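Local coordinates for peptidase S8 and S53, subtilisin, kexin, sedolisin (Mycobacterium smegmatis, PDB 4KG7), which is a subtilisin-like serine protease (mycosin MycP3) of the ESX-3 type VII secretion system and probably cleaves peptide bonds through an Asp-His-Ser charge relay, at residues A[180-186]-A[246-251]. Numbering follows the deposited sequence.
Sequences LVTCLPA and VTSVSI
Ile251 and Thr182 form one hydrogen-bonded pair of a two-stranded antiparallel ribbon, and Leu184 with Val249 forms the next. Ile251 N reaches Thr182 O at 2.8 Å, and Val249 N reaches Leu184 O at the same 2.8 Å. Ala186 N also donates a hydrogen bond to Thr247 O, just beyond the last bridge pair.

Ile251 suits the apolar face of the ribbon: its branched chain runs beside the partner strand. Its CB lies 3.3 Å from Thr182 O; CG1, set anti to the carbonyl carbon (chi1 -55°), passes the same oxygen at 3.6 Å; CD1 remains 3.8 Å from Thr182 O and meets Leu184 CD1 at 4.2 Å, the two side chains crossing at a slant. Thr182 and Leu184, on this same face, also touch Ala154 of helix 150-170, and the Thr182 hydroxyl bonds to Asp157.

The other face is more polar. Cys183 turns its SG past Ser250 CA at 4.0 Å and is joined to Cys227 by a disulfide. Ser248 and Ser250, small enough to sit beside it, direct their hydroxyls to Glu228 N and Ala214 O, respectively. Pro185 pairs with Ser248 at a non-hydrogen-bonded position, where its lack of an N-H costs the ribbon no cross-strand bond.

Leu180, just before the ribbon, packs against the predicted catalytic residues Asp73 and His104. Backbone bonds thus set the register and Ile251-Leu184 packing joins the strands on one face, while the disulfide and serine hydroxyls anchor the other to neighbouring segments.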
ATOM      1  N   LEU A 180       2.838   3.314  -1.607  1.00  7.73           N
ATOM      2  CA  LEU A 180       3.177   4.581  -2.236  1.00  8.65           C
ATOM      3  C   LEU A 180       2.115   4.976  -3.251  1.00  8.48           C
ATOM      4  O   LEU A 180       1.472   4.114  -3.860  1.00  8.14           O
ATOM      5  CB  LEU A 180       4.547   4.493  -2.903  1.00  9.71           C
ATOM      6  CG  LEU A 180       5.749   4.129  -2.004  1.00 10.45           C
ATOM      7  CD1 LEU A 180       7.032   3.954  -2.812  1.00 11.14           C
ATOM      8  CD2 LEU A 180       5.862   5.152  -0.898  1.00 10.92           C
ATOM      9  N   VAL A 181       1.944   6.279  -3.424  1.00  8.53           N
ATOM     10  CA  VAL A 181       0.908   6.860  -4.279  1.00  8.75           C
ATOM     11  C   VAL A 181       1.538   7.913  -5.181  1.00  9.34           C
ATOM     12  O   VAL A 181       2.350   8.732  -4.728  1.00  9.81           O
ATOM     13  CB  VAL A 181      -0.158   7.588  -3.419  1.00  8.91           C
ATOM     14  CG1 VAL A 181      -1.225   8.270  -4.257  1.00  9.37           C
ATOM     15  CG2 VAL A 181      -0.799   6.620  -2.445  1.00  8.53           C
ATOM     16  N   THR A 182       1.127   7.921  -6.440  1.00  9.58           N
ATOM     17  CA  THR A 182       1.388   9.006  -7.360  1.00 10.27           C
ATOM     18  C   THR A 182       0.056   9.562  -7.850  1.00 10.61           C
ATOM     19  O   THR A 182      -0.837   8.790  -8.196  1.00 10.20           O
ATOM     20  CB  THR A 182       2.217   8.519  -8.566  1.00 10.75           C
ATOM     21  OG1 THR A 182       3.451   7.983  -8.068  1.00 11.41           O
ATOM     22  CG2 THR A 182       2.471   9.641  -9.572  1.00 11.60           C
ATOM     23  N   CYS A 183      -0.079  10.886  -7.893  1.00 11.35           N
ATOM     24  CA  CYS A 183      -1.284  11.500  -8.405  1.00 12.16           C
ATOM     25  C   CYS A 183      -0.947  12.354  -9.599  1.00 13.06           C
ATOM     26  O   CYS A 183       0.159  12.905  -9.673  1.00 13.11           O
ATOM     27  CB  CYS A 183      -1.969  12.361  -7.354  1.00 12.59           C
ATOM     28  SG  CYS A 183      -2.740  11.373  -6.021  1.00 12.77           S
ATOM     29  N   LEU A 184      -1.876  12.411 -10.554  1.00 14.00           N
ATOM     30  CA  LEU A 184      -1.762  13.317 -11.691  1.00 15.71           C
ATOM     31  C   LEU A 184      -3.062  14.059 -11.890  1.00 16.21           C
ATOM     32  O   LEU A 184      -4.133  13.529 -11.644  1.00 15.38           O
ATOM     33  CB  LEU A 184      -1.456  12.540 -12.971  1.00 16.68           C
ATOM     34  CG  LEU A 184       0.028  12.231 -13.201  1.00 17.42           C
ATOM     35  CD1 LEU A 184       0.174  11.417 -14.470  1.00 17.82           C
ATOM     36  CD2 LEU A 184       0.850  13.503 -13.290  1.00 18.28           C
ATOM     37  N   PRO A 185      -2.982  15.301 -12.357  1.00 17.74           N
ATOM     38  CA  PRO A 185      -4.232  15.952 -12.660  1.00 18.68           C
ATOM     39  C   PRO A 185      -4.923  15.224 -13.820  1.00 19.56           C
ATOM     40  O   PRO A 185      -4.259  14.665 -14.703  1.00 18.68           O
ATOM     41  CB  PRO A 185      -3.805  17.383 -13.043  1.00 19.75           C
ATOM     42  CG  PRO A 185      -2.381  17.272 -13.411  1.00 19.86           C
ATOM     43  CD  PRO A 185      -1.811  16.166 -12.592  1.00 18.48           C
ATOM     44  N   ALA A 186      -6.250  15.223 -13.800  1.00 20.99           N
ATOM     45  CA  ALA A 186      -7.048  14.490 -14.773  1.00 22.95           C
ATOM     46  C   ALA A 186      -6.784  14.997 -16.184  1.00 26.34           C
ATOM     47  O   ALA A 186      -6.638  14.191 -17.095  1.00 27.54           O
ATOM     48  CB  ALA A 186      -8.526  14.579 -14.429  1.00 23.40           C
ATOM     49  N   VAL A 246     -13.816  13.439 -11.644  1.00 11.93           N
ATOM     50  CA  VAL A 246     -12.450  13.311 -11.121  1.00 11.40           C
ATOM     51  C   VAL A 246     -11.536  14.403 -11.655  1.00 11.73           C
ATOM     52  O   VAL A 246     -11.524  14.663 -12.860  1.00 12.40           O
ATOM     53  CB  VAL A 246     -11.866  11.928 -11.450  1.00 10.98           C
ATOM     54  CG1 VAL A 246     -10.371  11.882 -11.198  1.00 10.72           C
ATOM     55  CG2 VAL A 246     -12.573  10.899 -10.583  1.00 10.54           C
ATOM     56  N   THR A 247     -10.789  15.038 -10.748  1.00 11.53           N
ATOM     57  CA  THR A 247      -9.787  16.034 -11.105  1.00 11.84           C
ATOM     58  C   THR A 247      -8.364  15.570 -10.775  1.00 11.33           C
ATOM     59  O   THR A 247      -7.407  16.126 -11.325  1.00 11.59           O
ATOM     60  CB  THR A 247     -10.040  17.368 -10.383  1.00 12.38           C
ATOM     61  OG1 THR A 247      -9.957  17.183  -8.954  1.00 12.44           O
ATOM     62  CG2 THR A 247     -11.373  17.951 -10.744  1.00 12.98           C
ATOM     63  N   SER A 248      -8.234  14.601  -9.856  1.00 10.55           N
ATOM     64  CA  SER A 248      -6.928  14.142  -9.386  1.00 10.17           C
ATOM     65  C   SER A 248      -6.941  12.629  -9.396  1.00  9.77           C
ATOM     66  O   SER A 248      -7.743  12.017  -8.684  1.00  9.56           O
ATOM     67  CB  SER A 248      -6.718  14.643  -7.960  1.00  9.93           C
ATOM     68  OG  SER A 248      -5.461  14.266  -7.430  1.00  9.72           O
ATOM     69  N   VAL A 249      -6.092  12.054 -10.232  1.00  9.70           N
ATOM     70  CA  VAL A 249      -6.045  10.603 -10.452  1.00  9.41           C
ATOM     71  C   VAL A 249      -5.020   9.979  -9.523  1.00  8.99           C
ATOM     72  O   VAL A 249      -3.860  10.353  -9.559  1.00  9.71           O
ATOM     73  CB  VAL A 249      -5.691  10.271 -11.907  1.00  9.70           C
ATOM     74  CG1 VAL A 249      -5.528   8.775 -12.125  1.00  9.42           C
ATOM     75  CG2 VAL A 249      -6.765  10.826 -12.843  1.00 10.35           C
ATOM     76  N   SER A 250      -5.468   9.035  -8.711  1.00  8.40           N
ATOM     77  CA  SER A 250      -4.573   8.323  -7.806  1.00  7.96           C
ATOM     78  C   SER A 250      -4.135   7.009  -8.450  1.00  7.70           C
ATOM     79  O   SER A 250      -4.967   6.206  -8.847  1.00  7.71           O
ATOM     80  CB  SER A 250      -5.288   8.036  -6.499  1.00  7.69           C
ATOM     81  OG  SER A 250      -4.473   7.290  -5.617  1.00  7.38           O
ATOM     82  N   ILE A 251      -2.828   6.838  -8.574  1.00  7.70           N
ATOM     83  CA  ILE A 251      -2.190   5.744  -9.310  1.00  7.76           C
ATOM     84  C   ILE A 251      -1.430   4.862  -8.314  1.00  7.24           C
ATOM     85  O   ILE A 251      -0.604   5.352  -7.533  1.00  7.22           O
ATOM     86  CB  ILE A 251      -1.228   6.317 -10.375  1.00  8.43           C
ATOM     87  CG1 ILE A 251      -1.940   7.310 -11.316  1.00  9.06           C
ATOM     88  CG2 ILE A 251      -0.608   5.215 -11.194  1.00  8.53           C
ATOM     89  CD1 ILE A 251      -1.022   8.343 -11.918  1.00  9.74           C
TER